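Local coordinates for protein fatty acid CoA ligase (Marinactinospora thermotolerans, PDB 6SQ8) that is an AMP-binding enzyme of the ANL clan, built of a large N-terminal and a smaller C-terminal domain, and holds adenosine monophosphate, at residues 9-14 / 144-149; 32-37 / 63-68; 40-45 / 122-127; 99-104 / 109-114. All coordinates share one frame; numbering follows the deposited sequence.

Contact 1 (9-14 / 144-149); sequences RVMDGI and TPLRYR
M11 meets L146 and Y148 by van der Waals contact alone. No hydrogen bond joins 9-14 to 144-149. The apolar part is a meeting of M11 and L146, which approach end-on. M11 CG lies 4.0 Å from the CD2 methyl of L146. The second part brings a hydroxyl against methylenes. Y148 OH lies 3.7 Å from M11 CG and 3.8 Å from M11 CB, with the two side chains slanting across one another. M11 CG stands beside its backbone N, anti to the carbonyl carbon (chi1 -73°). The chain then bends at both later torsions, so M11 is folded rather than extended. Within 144-149, L146 CG lies over one face of the Y148 ring, displaced toward its rim. This places L146 and Y148 next to each other against the same methionine. M11 also touches R32 and V35 of helix 28-44 and L68 of helix 61-72. Y148 and L146 both rest on A72, and L146 also touches A39 of helix 28-44. The loop thus packs along two helices as well as on helix 5-13. With 93 Å² buried, the contact rests on van der Waals fit of M11 to a leucine and a tyrosine hydroxyl, not on directed bonds.

Contact 2 (32-37 / 63-68); sequences RHQVRL and AIALRL
R32 O accepts R36 N at 3.1 Å and, more weakly, the backbone N of V35, the valine that touches A65 and L68 across the contact. Both bonds lie within helix 28-44, and no hydrogen bond passes to 63-68. The interface is apolar. V35 CG2 does most of the touching. It lies 4.0 Å from both CA and CB of A65. The same methyl is 4.2 Å from L68 CD2, so one branch of V35 fits between A65 and L68, one turn apart. Q34 adds its CB, 4.1 Å from A65 CB. Its chain bends at chi2, and CB makes the closest approach; Q34 also touches W61 and R62. The CA atoms of V35 and A65 are 5.0 Å apart, and the small A65 permits this. The axes approach to 8.5 Å and cross at -50°. Helix 61-72 also meets helix 205-215, through I64, R67 and L68. An angle near -50° is consistent with the common ridges-into-grooves class of helix pairs, and these two helices belong to the layered alpha/beta N-terminal domain of ANL enzymes.

Contact 3 (40-45 / 122-127); sequences HALTEA and VVLSLG
L42 and L124 meet at a slant, branch against branch, with L42 CD2 3.8 Å from L124 CD1. Both leucines turn CG to the side of their own backbone N. For L124 (chi1 -52°) this carries CD1 up to the end of helix 28-44. The same methyl also lies 4.2 Å from A45 CB, so it is shared by L42 of the last turn and A45 just beyond it. A45 faces 122-127 with its single methyl, which comes 4.0 Å from V122 CG1. V122 CG2, the other branch, is 3.7 Å from A45 O, where a methyl rests against a backbone carbonyl. V122 and L124, two residues apart, both point toward the helix. This is the usual packing of a helix on a parallel beta sheet, in which strand 122-125 lies between 98-103 and 133-134. L42 also touches V102 of strand 98-103 and V70 of helix 61-72. L124 further touches I135. No hydrogen bond joins 40-45 to 122-127. Past the strand the chain makes an inverse gamma turn centred on L126. S125 OG donates to G127 O at 2.6 Å, nearly in line with the carbonyl bond (163°).

Contact 4 (99-104 / 109-114); sequences AALVFE and ARAADL
F103 and A111 mark the closest backbone approach, with their CA atoms 6.8 Å apart. Residues 100-103 form a strand. The other segment, 109-114, is helical throughout. In the strand, L101 and F103 both point toward the helix. The helix answers with A111, whose CB faces the strand. The main contact is a CH-pi interaction. A111 CB sits 3.7 Å from the centroid of the F103 ring, 14° off the ring normal. All six ring carbons lie at similar distances from this methyl, and the nearest is F103 CG at 3.6 Å. In F103, chi1 of 71° swings the ring toward the helix, and chi2 of -86° turns its face to A111. L101 is a looser neighbour. Its CD2 lies 4.4 Å from both A111 CB and A111 O. L114 also points this way, but its side chain stays 4.8 Å from the strand. No hydrogen bond crosses. The helix forms the crossover of a beta-alpha-beta unit made of strand 98-103, helix 108-117 and strand 122-125. L114 packs on A90 and I93 of helix 86-95. F103 touches V123 and S125 of strand 122-125, and L56 of strand 52-56.

In the fold
From the N terminus, helix 5-13 opens contact 1, which closes only at 144-149. The other three contacts all fall within that span. Helix 28-44 serves two of them: 32-37 enters contact 2 and 40-45 enters contact 3. Segment 40-45 opens contact 3 before contact 2 closes at 63-68, and contact 3 closes later at 122-127, so the two cross. Contact 4 opens later and closes a short loop inside the span of contact 3, in series with contact 2. Contacts 3 and 4 share the parallel sheet, where L124 N bonds to L101 O. L66 packs on V102, linking helix 61-72 to that sheet. R32 NH2 bonds to I14 O, joining contact 2 to contact 1.

Contact 1 (9-14 / 144-149)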
loop_
_atom_site.group_PDB
_atom_site.type_symbol
_atom_site.label_atom_id
_atom_site.label_comp_id
_atom_site.label_asym_id
_atom_site.label_seq_id
_atom_site.Cartn_x
_atom_site.Cartn_y
_atom_site.Cartn_z
ATOM N N ARG A 9 -22.752 -1.871 3.149
ATOM C CA ARG A 9 -22.321 -3.053 2.381
ATOM C C ARG A 9 -21.401 -3.919 3.236
ATOM O O ARG A 9 -21.513 -5.160 3.227
ATOM C CB ARG A 9 -21.591 -2.680 1.087
ATOM C CG ARG A 9 -21.247 -3.879 0.209
ATOM C CD ARG A 9 -20.391 -3.473 -0.974
ATOM N NE ARG A 9 -19.959 -4.627 -1.759
ATOM C CZ ARG A 9 -19.524 -4.555 -3.007
ATOM N NH1 ARG A 9 -19.314 -3.378 -3.584
ATOM N NH2 ARG A 9 -19.319 -5.671 -3.677
ATOM N N VAL A 10 -20.491 -3.256 3.956
ATOM C CA VAL A 10 -19.513 -3.947 4.764
ATOM C C VAL A 10 -20.245 -4.610 5.936
ATOM O O VAL A 10 -20.139 -5.817 6.123
ATOM C CB VAL A 10 -18.405 -2.994 5.236
ATOM C CG1 VAL A 10 -17.408 -3.728 6.104
ATOM C CG2 VAL A 10 -17.704 -2.280 4.071
ATOM N N MET A 11 -21.018 -3.813 6.682
ATOM C CA MET A 11 -21.837 -4.296 7.790
ATOM C C MET A 11 -22.670 -5.510 7.355
ATOM O O MET A 11 -22.738 -6.528 8.054
ATOM C CB MET A 11 -22.775 -3.190 8.278
ATOM C CG MET A 11 -22.077 -2.092 9.051
ATOM S SD MET A 11 -21.306 -2.675 10.586
ATOM C CE MET A 11 -22.649 -3.528 11.426
ATOM N N ASP A 12 -23.302 -5.388 6.187
ATOM C CA ASP A 12 -24.249 -6.366 5.678
ATOM C C ASP A 12 -23.541 -7.710 5.480
ATOM O O ASP A 12 -24.150 -8.758 5.647
ATOM C CB ASP A 12 -24.889 -5.887 4.368
ATOM C CG ASP A 12 -26.408 -6.050 4.290
ATOM O OD1 ASP A 12 -27.093 -5.732 5.301
ATOM O OD2 ASP A 12 -26.909 -6.502 3.215
ATOM N N GLY A 13 -22.259 -7.666 5.107
ATOM C CA GLY A 13 -21.487 -8.853 4.718
ATOM C C GLY A 13 -21.031 -9.685 5.911
ATOM O O GLY A 13 -20.848 -10.881 5.778
ATOM N N ILE A 14 -20.856 -9.045 7.071
ATOM C CA ILE A 14 -20.163 -9.630 8.237
ATOM C C ILE A 14 -20.770 -10.990 8.592
ATOM O O ILE A 14 -21.973 -11.090 8.826
ATOM C CB ILE A 14 -20.218 -8.662 9.433
ATOM C CG1 ILE A 14 -19.522 -7.339 9.101
ATOM C CG2 ILE A 14 -19.633 -9.300 10.681
ATOM C CD1 ILE A 14 -19.671 -6.270 10.168
ATOM N N THR A 144 -30.346 -0.530 20.570
ATOM C CA THR A 144 -30.053 0.652 19.705
ATOM C C THR A 144 -29.496 0.167 18.367
ATOM O O THR A 144 -28.468 -0.510 18.339
ATOM C CB THR A 144 -29.064 1.659 20.333
ATOM O OG1 THR A 144 -29.169 1.648 21.761
ATOM C CG2 THR A 144 -29.267 3.068 19.801
ATOM N N PRO A 145 -30.107 0.520 17.209
ATOM C CA PRO A 145 -29.596 0.110 15.900
ATOM C C PRO A 145 -28.558 1.110 15.367
ATOM O O PRO A 145 -28.472 2.225 15.897
ATOM C CB PRO A 145 -30.877 0.126 15.052
ATOM C CG PRO A 145 -31.628 1.324 15.584
ATOM C CD PRO A 145 -31.310 1.355 17.067
ATOM N N LEU A 146 -27.801 0.714 14.334
ATOM C CA LEU A 146 -26.807 1.584 13.757
ATOM C C LEU A 146 -27.523 2.706 12.983
ATOM O O LEU A 146 -28.350 2.451 12.114
ATOM C CB LEU A 146 -25.861 0.759 12.874
ATOM C CG LEU A 146 -24.715 1.523 12.191
ATOM C CD1 LEU A 146 -23.817 2.192 13.214
ATOM C CD2 LEU A 146 -23.882 0.631 11.290
ATOM N N ARG A 147 -27.207 3.950 13.360
ATOM C CA ARG A 147 -27.891 5.126 12.851
ATOM C C ARG A 147 -26.925 5.810 11.882
ATOM O O ARG A 147 -26.011 6.535 12.317
ATOM C CB ARG A 147 -28.349 6.033 14.007
ATOM N N TYR A 148 -27.115 5.565 10.579
ATOM C CA TYR A 148 -26.230 6.129 9.523
ATOM C C TYR A 148 -26.567 7.604 9.262
ATOM O O TYR A 148 -27.701 8.007 9.325
ATOM C CB TYR A 148 -26.367 5.365 8.207
ATOM C CG TYR A 148 -26.007 3.899 8.240
ATOM C CD1 TYR A 148 -26.928 2.934 8.623
ATOM C CD2 TYR A 148 -24.756 3.466 7.818
ATOM C CE1 TYR A 148 -26.611 1.585 8.609
ATOM C CE2 TYR A 148 -24.423 2.117 7.793
ATOM C CZ TYR A 148 -25.360 1.174 8.188
ATOM O OH TYR A 148 -25.052 -0.149 8.204
ATOM N N ARG A 149 -25.549 8.401 8.965
ATOM C CA ARG A 149 -25.690 9.749 8.418
ATOM C C ARG A 149 -24.863 9.802 7.118
ATOM O O ARG A 149 -23.987 8.964 6.896
ATOM C CB ARG A 149 -25.220 10.798 9.439
ATOM C CG ARG A 149 -25.647 10.542 10.881
ATOM C CD ARG A 149 -25.201 11.627 11.854
ATOM N NE ARG A 149 -23.754 11.820 11.925
ATOM C CZ ARG A 149 -23.125 12.659 12.760
ATOM N NH1 ARG A 149 -23.783 13.223 13.757
ATOM N NH2 ARG A 149 -21.842 12.937 12.592
#

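Contact 2 (32-37 / 63-68)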
loop_
_atom_site.group_PDB
_atom_site.type_symbol
_atom_site.label_atom_id
_atom_site.label_comp_id
_atom_site.label_asym_id
_atom_site.label_seq_id
_atom_site.Cartn_x
_atom_site.Cartn_y
_atom_site.Cartn_z
ATOM N N ARG A 32 -20.403 -6.264 15.176
ATOM C CA ARG A 32 -21.564 -5.448 14.799
ATOM C C ARG A 32 -21.951 -4.563 15.990
ATOM O O ARG A 32 -22.095 -3.336 15.838
ATOM C CB ARG A 32 -22.742 -6.331 14.375
ATOM C CG ARG A 32 -22.631 -6.949 12.991
ATOM C CD ARG A 32 -23.616 -8.108 12.865
ATOM N NE ARG A 32 -23.588 -8.801 11.580
ATOM C CZ ARG A 32 -23.969 -8.251 10.424
ATOM N NH1 ARG A 32 -24.476 -7.027 10.412
ATOM N NH2 ARG A 32 -23.809 -8.910 9.283
ATOM N N HIS A 33 -22.052 -5.200 17.169
ATOM C CA HIS A 33 -22.359 -4.528 18.419
ATOM C C HIS A 33 -21.384 -3.354 18.661
ATOM O O HIS A 33 -21.808 -2.252 19.028
ATOM C CB HIS A 33 -22.383 -5.543 19.578
ATOM C CG HIS A 33 -22.637 -4.908 20.912
ATOM N ND1 HIS A 33 -21.622 -4.327 21.675
ATOM C CD2 HIS A 33 -23.784 -4.722 21.613
ATOM C CE1 HIS A 33 -22.139 -3.829 22.783
ATOM N NE2 HIS A 33 -23.462 -4.055 22.765
ATOM N N GLN A 34 -20.084 -3.585 18.445
ATOM C CA GLN A 34 -19.058 -2.566 18.708
ATOM C C GLN A 34 -19.190 -1.381 17.746
ATOM O O GLN A 34 -18.901 -0.251 18.117
ATOM C CB GLN A 34 -17.660 -3.174 18.643
ATOM C CG GLN A 34 -17.076 -3.345 20.035
ATOM C CD GLN A 34 -16.354 -2.117 20.525
ATOM O OE1 GLN A 34 -15.929 -1.260 19.754
ATOM N NE2 GLN A 34 -16.191 -2.030 21.833
ATOM N N VAL A 35 -19.612 -1.649 16.511
ATOM C CA VAL A 35 -19.779 -0.590 15.541
ATOM C C VAL A 35 -20.917 0.319 16.017
ATOM O O VAL A 35 -20.788 1.552 15.990
ATOM C CB VAL A 35 -20.038 -1.134 14.125
ATOM C CG1 VAL A 35 -20.321 -0.001 13.145
ATOM C CG2 VAL A 35 -18.875 -1.979 13.630
ATOM N N ARG A 36 -22.016 -0.312 16.447
ATOM C CA ARG A 36 -23.205 0.397 16.915
ATOM C C ARG A 36 -22.815 1.299 18.095
ATOM O O ARG A 36 -23.131 2.504 18.121
ATOM C CB ARG A 36 -24.287 -0.592 17.356
ATOM C CG ARG A 36 -24.869 -1.475 16.266
ATOM C CD ARG A 36 -25.963 -2.340 16.850
ATOM N NE ARG A 36 -26.135 -3.565 16.093
ATOM C CZ ARG A 36 -26.118 -4.785 16.614
ATOM N NH1 ARG A 36 -25.918 -4.930 17.914
ATOM N NH2 ARG A 36 -26.353 -5.848 15.847
ATOM N N LEU A 37 -22.103 0.695 19.049
ATOM C CA LEU A 37 -21.631 1.354 20.250
ATOM C C LEU A 37 -20.790 2.589 19.901
ATOM O O LEU A 37 -21.081 3.697 20.342
ATOM C CB LEU A 37 -20.818 0.335 21.050
ATOM C CG LEU A 37 -20.562 0.705 22.516
ATOM C CD1 LEU A 37 -20.567 -0.552 23.381
ATOM C CD2 LEU A 37 -19.262 1.482 22.685
ATOM N N ALA A 63 -10.209 -1.432 16.206
ATOM C CA ALA A 63 -9.852 -0.400 15.237
ATOM C C ALA A 63 -10.573 -0.637 13.901
ATOM O O ALA A 63 -10.781 0.311 13.123
ATOM C CB ALA A 63 -8.351 -0.334 15.057
ATOM N N ILE A 64 -10.904 -1.904 13.634
ATOM C CA ILE A 64 -11.687 -2.312 12.472
ATOM C C ILE A 64 -13.098 -1.709 12.591
ATOM O O ILE A 64 -13.621 -1.103 11.605
ATOM C CB ILE A 64 -11.715 -3.854 12.330
ATOM C CG1 ILE A 64 -10.340 -4.410 11.974
ATOM C CG2 ILE A 64 -12.762 -4.294 11.326
ATOM C CD1 ILE A 64 -10.295 -5.909 11.858
ATOM N N ALA A 65 -13.693 -1.886 13.786
ATOM C CA ALA A 65 -15.001 -1.352 14.156
ATOM C C ALA A 65 -14.993 0.175 14.072
ATOM O O ALA A 65 -15.974 0.774 13.630
ATOM C CB ALA A 65 -15.377 -1.817 15.538
ATOM N N LEU A 66 -13.899 0.801 14.521
ATOM C CA LEU A 66 -13.849 2.254 14.617
ATOM C C LEU A 66 -13.981 2.859 13.214
ATOM O O LEU A 66 -14.716 3.815 13.029
ATOM C CB LEU A 66 -12.554 2.707 15.302
ATOM C CG LEU A 66 -12.323 4.222 15.347
ATOM C CD1 LEU A 66 -13.448 4.899 16.096
ATOM C CD2 LEU A 66 -10.991 4.578 15.982
ATOM N N ARG A 67 -13.253 2.301 12.241
ATOM C CA ARG A 67 -13.230 2.862 10.882
ATOM C C ARG A 67 -14.649 2.803 10.308
ATOM O O ARG A 67 -15.154 3.777 9.733
ATOM C CB ARG A 67 -12.245 2.104 9.992
ATOM C CG ARG A 67 -12.041 2.675 8.586
ATOM C CD ARG A 67 -11.452 1.623 7.656
ATOM N NE ARG A 67 -10.667 2.123 6.530
ATOM C CZ ARG A 67 -9.340 2.111 6.465
ATOM N NH1 ARG A 67 -8.640 1.835 7.553
ATOM N NH2 ARG A 67 -8.725 2.371 5.322
ATOM N N LEU A 68 -15.280 1.646 10.508
ATOM C CA LEU A 68 -16.579 1.349 9.990
ATOM C C LEU A 68 -17.601 2.289 10.640
ATOM O O LEU A 68 -18.496 2.798 9.968
ATOM C CB LEU A 68 -16.857 -0.130 10.282
ATOM C CG LEU A 68 -17.966 -0.793 9.478
ATOM C CD1 LEU A 68 -17.983 -0.315 8.038
ATOM C CD2 LEU A 68 -17.825 -2.300 9.537
#

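Contact 3 (40-45 / 122-127)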
loop_
_atom_site.group_PDB
_atom_site.type_symbol
_atom_site.label_atom_id
_atom_site.label_comp_id
_atom_site.label_asym_id
_atom_site.label_seq_id
_atom_site.Cartn_x
_atom_site.Cartn_y
_atom_site.Cartn_z
ATOM N N HIS A 40 -22.759 5.374 17.991
ATOM C CA HIS A 40 -23.572 6.153 18.930
ATOM C C HIS A 40 -22.689 7.121 19.746
ATOM O O HIS A 40 -22.971 8.311 19.828
ATOM C CB HIS A 40 -24.389 5.205 19.817
ATOM C CG HIS A 40 -25.305 5.926 20.747
ATOM N ND1 HIS A 40 -24.925 6.336 22.023
ATOM C CD2 HIS A 40 -26.597 6.285 20.597
ATOM C CE1 HIS A 40 -25.949 6.924 22.609
ATOM N NE2 HIS A 40 -26.975 6.921 21.750
ATOM N N ALA A 41 -21.594 6.616 20.316
ATOM C CA ALA A 41 -20.711 7.415 21.149
ATOM C C ALA A 41 -20.148 8.627 20.388
ATOM O O ALA A 41 -20.031 9.721 20.949
ATOM C CB ALA A 41 -19.599 6.545 21.677
ATOM N N LEU A 42 -19.767 8.422 19.118
ATOM C CA LEU A 42 -19.160 9.482 18.273
ATOM C C LEU A 42 -20.231 10.515 17.896
ATOM O O LEU A 42 -19.949 11.715 17.855
ATOM C CB LEU A 42 -18.563 8.855 17.005
ATOM C CG LEU A 42 -17.289 8.038 17.172
ATOM C CD1 LEU A 42 -17.089 7.125 15.978
ATOM C CD2 LEU A 42 -16.088 8.942 17.330
ATOM N N THR A 43 -21.436 10.016 17.579
ATOM C CA THR A 43 -22.599 10.838 17.278
ATOM C C THR A 43 -22.856 11.751 18.480
ATOM O O THR A 43 -22.833 12.976 18.325
ATOM C CB THR A 43 -23.809 9.966 16.897
ATOM O OG1 THR A 43 -23.789 9.775 15.478
ATOM C CG2 THR A 43 -25.156 10.526 17.309
ATOM N N GLU A 44 -23.024 11.135 19.662
ATOM C CA GLU A 44 -23.355 11.826 20.920
ATOM C C GLU A 44 -22.291 12.859 21.286
ATOM O O GLU A 44 -22.605 13.829 21.926
ATOM C CB GLU A 44 -23.499 10.855 22.096
ATOM C CG GLU A 44 -24.745 9.990 22.053
ATOM C CD GLU A 44 -26.080 10.681 21.846
ATOM O OE1 GLU A 44 -26.994 10.027 21.295
ATOM O OE2 GLU A 44 -26.181 11.870 22.204
ATOM N N ALA A 45 -21.039 12.643 20.890
ATOM C CA ALA A 45 -19.941 13.530 21.263
ATOM C C ALA A 45 -19.943 14.811 20.421
ATOM O O ALA A 45 -19.065 15.666 20.597
ATOM C CB ALA A 45 -18.627 12.797 21.132
ATOM N N VAL A 122 -12.799 17.467 20.043
ATOM C CA VAL A 122 -13.188 16.303 20.837
ATOM C C VAL A 122 -12.019 15.315 20.828
ATOM O O VAL A 122 -11.426 15.058 19.798
ATOM C CB VAL A 122 -14.468 15.654 20.277
ATOM C CG1 VAL A 122 -14.976 14.519 21.140
ATOM C CG2 VAL A 122 -15.569 16.681 20.045
ATOM N N VAL A 123 -11.696 14.769 21.996
ATOM C CA VAL A 123 -10.611 13.812 22.144
ATOM C C VAL A 123 -11.164 12.597 22.887
ATOM O O VAL A 123 -11.511 12.704 24.037
ATOM C CB VAL A 123 -9.390 14.421 22.862
ATOM C CG1 VAL A 123 -8.343 13.373 23.159
ATOM C CG2 VAL A 123 -8.752 15.542 22.054
ATOM N N LEU A 124 -11.227 11.459 22.189
ATOM C CA LEU A 124 -11.843 10.212 22.663
ATOM C C LEU A 124 -10.827 9.064 22.627
ATOM O O LEU A 124 -9.836 9.112 21.883
ATOM C CB LEU A 124 -13.042 9.897 21.778
ATOM C CG LEU A 124 -14.047 11.030 21.610
ATOM C CD1 LEU A 124 -15.081 10.697 20.551
ATOM C CD2 LEU A 124 -14.744 11.342 22.919
ATOM N N SER A 125 -11.068 8.029 23.438
ATOM C CA SER A 125 -10.128 6.928 23.566
ATOM C C SER A 125 -10.881 5.604 23.633
ATOM O O SER A 125 -11.969 5.523 24.189
ATOM C CB SER A 125 -9.228 7.115 24.755
ATOM O OG SER A 125 -9.924 6.832 25.962
ATOM N N LEU A 126 -10.278 4.569 23.052
ATOM C CA LEU A 126 -10.816 3.217 23.078
ATOM C C LEU A 126 -10.346 2.538 24.367
ATOM O O LEU A 126 -9.369 1.789 24.381
ATOM C CB LEU A 126 -10.320 2.473 21.837
ATOM C CG LEU A 126 -11.295 2.379 20.667
ATOM C CD1 LEU A 126 -12.012 3.697 20.410
ATOM C CD2 LEU A 126 -10.561 1.897 19.417
ATOM N N GLY A 127 -11.062 2.834 25.456
ATOM C CA GLY A 127 -10.738 2.335 26.784
ATOM C C GLY A 127 -10.221 3.453 27.681
ATOM O O GLY A 127 -9.889 4.524 27.183
#

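Contact 4 (99-104 / 109-114)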
loop_
_atom_site.group_PDB
_atom_site.type_symbol
_atom_site.label_atom_id
_atom_site.label_comp_id
_atom_site.label_asym_id
_atom_site.label_seq_id
_atom_site.Cartn_x
_atom_site.Cartn_y
_atom_site.Cartn_z
ATOM N N ALA A 99 -12.660 16.632 13.349
ATOM C CA ALA A 99 -13.559 17.037 14.418
ATOM C C ALA A 99 -13.282 16.248 15.707
ATOM O O ALA A 99 -13.900 16.517 16.745
ATOM C CB ALA A 99 -14.979 16.840 13.981
ATOM N N ALA A 100 -12.348 15.291 15.642
ATOM C CA ALA A 100 -12.068 14.401 16.743
ATOM C C ALA A 100 -10.728 13.708 16.517
ATOM O O ALA A 100 -10.295 13.540 15.384
ATOM C CB ALA A 100 -13.187 13.393 16.882
ATOM N N LEU A 101 -10.093 13.321 17.626
ATOM C CA LEU A 101 -8.992 12.361 17.631
ATOM C C LEU A 101 -9.393 11.191 18.525
ATOM O O LEU A 101 -9.563 11.374 19.693
ATOM C CB LEU A 101 -7.728 13.038 18.156
ATOM C CG LEU A 101 -6.561 12.092 18.421
ATOM C CD1 LEU A 101 -5.924 11.627 17.113
ATOM C CD2 LEU A 101 -5.524 12.754 19.322
ATOM N N VAL A 102 -9.580 10.012 17.939
ATOM C CA VAL A 102 -9.824 8.790 18.678
ATOM C C VAL A 102 -8.510 8.018 18.716
ATOM O O VAL A 102 -7.876 7.865 17.680
ATOM C CB VAL A 102 -10.945 7.957 18.041
ATOM C CG1 VAL A 102 -11.225 6.688 18.834
ATOM C CG2 VAL A 102 -12.211 8.769 17.878
ATOM N N PHE A 103 -8.096 7.572 19.907
ATOM C CA PHE A 103 -6.831 6.854 20.043
ATOM C C PHE A 103 -6.979 5.695 21.028
ATOM O O PHE A 103 -7.936 5.627 21.782
ATOM C CB PHE A 103 -5.708 7.811 20.451
ATOM C CG PHE A 103 -5.794 8.326 21.864
ATOM C CD1 PHE A 103 -6.545 9.447 22.167
ATOM C CD2 PHE A 103 -5.110 7.700 22.887
ATOM C CE1 PHE A 103 -6.636 9.908 23.468
ATOM C CE2 PHE A 103 -5.199 8.169 24.184
ATOM C CZ PHE A 103 -5.961 9.273 24.469
ATOM N N GLU A 104 -6.022 4.769 20.959
ATOM C CA GLU A 104 -5.984 3.592 21.836
ATOM C C GLU A 104 -5.017 3.867 22.989
ATOM O O GLU A 104 -4.060 4.613 22.821
ATOM C CB GLU A 104 -5.572 2.340 21.058
ATOM C CG GLU A 104 -6.660 1.772 20.175
ATOM C CD GLU A 104 -6.273 0.491 19.442
ATOM O OE1 GLU A 104 -5.080 0.349 19.063
ATOM O OE2 GLU A 104 -7.167 -0.367 19.256
ATOM N N ALA A 109 0.971 8.117 24.638
ATOM C CA ALA A 109 2.179 8.921 24.568
ATOM C C ALA A 109 2.154 9.779 23.298
ATOM O O ALA A 109 2.324 10.990 23.362
ATOM C CB ALA A 109 3.406 8.037 24.612
ATOM N N ARG A 110 1.923 9.130 22.154
ATOM C CA ARG A 110 1.910 9.807 20.859
ATOM C C ARG A 110 0.698 10.744 20.765
ATOM O O ARG A 110 0.791 11.817 20.181
ATOM C CB ARG A 110 1.935 8.782 19.722
ATOM C CG ARG A 110 1.845 9.396 18.334
ATOM C CD ARG A 110 2.905 10.448 18.029
ATOM N NE ARG A 110 4.247 9.892 17.968
ATOM C CZ ARG A 110 4.828 9.426 16.864
ATOM N NH1 ARG A 110 4.200 9.477 15.701
ATOM N NH2 ARG A 110 6.038 8.898 16.930
ATOM N N ALA A 111 -0.431 10.334 21.342
ATOM C CA ALA A 111 -1.650 11.142 21.303
ATOM C C ALA A 111 -1.397 12.487 22.003
ATOM O O ALA A 111 -1.793 13.545 21.507
ATOM C CB ALA A 111 -2.822 10.401 21.924
ATOM N N ALA A 112 -0.752 12.417 23.171
ATOM C CA ALA A 112 -0.429 13.591 23.977
ATOM C C ALA A 112 0.517 14.496 23.179
ATOM O O ALA A 112 0.248 15.679 22.990
ATOM C CB ALA A 112 0.173 13.159 25.292
ATOM N N ASP A 113 1.604 13.900 22.688
ATOM C CA ASP A 113 2.577 14.546 21.817
ATOM C C ASP A 113 1.854 15.342 20.718
ATOM O O ASP A 113 2.167 16.510 20.478
ATOM C CB ASP A 113 3.505 13.479 21.230
ATOM C CG ASP A 113 4.907 13.925 20.899
ATOM O OD1 ASP A 113 5.086 15.147 20.632
ATOM O OD2 ASP A 113 5.786 13.029 20.848
ATOM N N LEU A 114 0.886 14.695 20.053
ATOM C CA LEU A 114 0.123 15.272 18.937
ATOM C C LEU A 114 -0.655 16.499 19.418
ATOM O O LEU A 114 -0.704 17.518 18.724
ATOM C CB LEU A 114 -0.832 14.218 18.356
ATOM C CG LEU A 114 -0.205 13.268 17.332
ATOM C CD1 LEU A 114 -1.099 12.075 17.041
ATOM C CD2 LEU A 114 0.140 13.986 16.040
#